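PDB 4R80: OR486 from Synthetic construct, which has no known biological function, being a de novo designed beta-sheet protein built to adopt the cystatin fold, a helix packed on a four-stranded antiparallel sheet. Local coordinates for residues A15-K18 / I19-Q22. Residues are numbered along the deposited sequence; the frame is centred on the assembly and turned at random.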
loop_
_atom_site.group_PDB
_atom_site.type_symbol
_atom_site.label_atom_id
_atom_site.label_comp_id
_atom_site.label_asym_id
_atom_site.label_seq_id
_atom_site.Cartn_x
_atom_site.Cartn_y
_atom_site.Cartn_z
ATOM N N ALA A 15 3.942 -2.224 1.366
ATOM C CA ALA A 15 2.646 -1.626 1.641
ATOM C C ALA A 15 1.577 -2.678 1.917
ATOM O O ALA A 15 0.797 -2.548 2.860
ATOM C CB ALA A 15 2.230 -0.767 0.470
ATOM N N LYS A 16 1.547 -3.721 1.093
ATOM C CA LYS A 16 0.530 -4.759 1.211
ATOM C C LYS A 16 0.722 -5.607 2.466
ATOM O O LYS A 16 -0.248 -5.961 3.137
ATOM C CB LYS A 16 0.520 -5.645 -0.035
ATOM C CG LYS A 16 -0.573 -6.701 -0.041
ATOM C CD LYS A 16 -0.505 -7.549 -1.300
ATOM C CE LYS A 16 -1.502 -8.692 -1.251
ATOM N NZ LYS A 16 -1.276 -9.661 -2.357
ATOM N N GLU A 17 1.974 -5.925 2.780
ATOM C CA GLU A 17 2.287 -6.681 3.987
ATOM C C GLU A 17 1.882 -5.877 5.213
ATOM O O GLU A 17 1.418 -6.429 6.210
ATOM C CB GLU A 17 3.775 -7.034 4.040
ATOM C CG GLU A 17 4.189 -7.830 5.272
ATOM C CD GLU A 17 3.485 -9.173 5.376
ATOM O OE1 GLU A 17 3.243 -9.808 4.328
ATOM O OE2 GLU A 17 3.170 -9.591 6.509
ATOM N N LYS A 18 2.066 -4.559 5.133
ATOM C CA LYS A 18 1.636 -3.653 6.187
ATOM C C LYS A 18 0.126 -3.706 6.414
ATOM O O LYS A 18 -0.342 -3.707 7.548
ATOM C CB LYS A 18 2.067 -2.219 5.876
ATOM C CG LYS A 18 1.588 -1.201 6.897
ATOM C CD LYS A 18 2.143 -1.492 8.275
ATOM C CE LYS A 18 2.096 -0.258 9.154
ATOM N NZ LYS A 18 2.387 -0.583 10.576
ATOM N N ILE A 19 -0.634 -3.750 5.321
ATOM C CA ILE A 19 -2.087 -3.818 5.414
ATOM C C ILE A 19 -2.557 -5.185 5.906
ATOM O O ILE A 19 -3.508 -5.279 6.684
ATOM C CB ILE A 19 -2.753 -3.480 4.063
ATOM C CG1 ILE A 19 -2.294 -2.105 3.576
ATOM C CG2 ILE A 19 -4.266 -3.513 4.185
ATOM C CD1 ILE A 19 -2.488 -1.004 4.592
ATOM N N LEU A 20 -1.881 -6.241 5.461
ATOM C CA LEU A 20 -2.216 -7.601 5.875
ATOM C C LEU A 20 -2.043 -7.804 7.380
ATOM O O LEU A 20 -2.835 -8.499 8.016
ATOM C CB LEU A 20 -1.367 -8.620 5.111
ATOM C CG LEU A 20 -1.726 -8.861 3.642
ATOM C CD1 LEU A 20 -0.629 -9.658 2.950
ATOM C CD2 LEU A 20 -3.065 -9.570 3.517
ATOM N N GLU A 21 -1.002 -7.198 7.941
ATOM C CA GLU A 21 -0.733 -7.298 9.373
ATOM C C GLU A 21 -1.817 -6.617 10.204
ATOM O O GLU A 21 -2.241 -7.137 11.236
ATOM C CB GLU A 21 0.644 -6.719 9.708
ATOM C CG GLU A 21 1.802 -7.573 9.218
ATOM C CD GLU A 21 3.151 -6.920 9.446
ATOM O OE1 GLU A 21 3.181 -5.722 9.795
ATOM O OE2 GLU A 21 4.181 -7.606 9.274
ATOM N N GLN A 22 -2.261 -5.449 9.746
ATOM C CA GLN A 22 -3.293 -4.690 10.441
ATOM C C GLN A 22 -4.682 -5.270 10.187
ATOM O O GLN A 22 -5.633 -4.962 10.903
ATOM C CB GLN A 22 -3.253 -3.221 10.014
ATOM C CG GLN A 22 -1.982 -2.491 10.412
ATOM C CD GLN A 22 -2.015 -1.022 10.039
ATOM O OE1 GLN A 22 -2.882 -0.581 9.284
ATOM N NE2 GLN A 22 -1.069 -0.255 10.568
#
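Ala15 to Lys18 and Ile19 to Gln22 meet as successive turns of one amphipathic alpha-helix, the last two of helix 4-22, which lies on the antiparallel sheet of this designed cystatin fold. The i to i+4 backbone bonds hold the turns together: Ile19 N donates to Ala15 O at 3.1 Å, Leu20 N to Lys16 O at 2.9 Å and Glu21 N to Glu17 O at 3.1 Å. The last, Gln22 N to Lys18 O, is stretched to 3.4 Å and weak, where the helix is about to end.

Ala15 and Ile19 form the buried stripe. Alanine's small methyl lets the helix sit close to Val57 and Val59, while the branched isoleucine reaches Leu44, Ile46 and Ile55. With its CG1 turned beside the backbone N (chi1 -56°), Ile19 packs that carbon against Ala15 O at 3.2 Å. Leu20, at the edge of this stripe, lays CD1 alongside the aliphatic CG of Lys16, 4.2 Å away, and touches Val28.

On the outer side, glutamates suit the solvent. Glu17 crosses Glu21 at about a right angle, their carboxylate planes 80° apart and the two OE2 atoms 3.6 Å from each other. Lys18 and Gln22 take the flank facing strand 65-76, where both touch Ile71. Lys18 sets CG anti to its backbone N, then bends at chi2 (61°), bringing CE to 3.5 Å from Gln22 NE2. Shortening Lys18 to alanine would probably leave that amide without its methylene neighbour, open a gap beside Ile71 and remove a positive charge near Glu21. Lys18 NZ and Gln22 NE2, both donors, do not bond, and Glu17 and Glu21 probably repel, a repulsion the Lys18 ammonium perhaps softens; backbone bonds probably provide most of the cohesion.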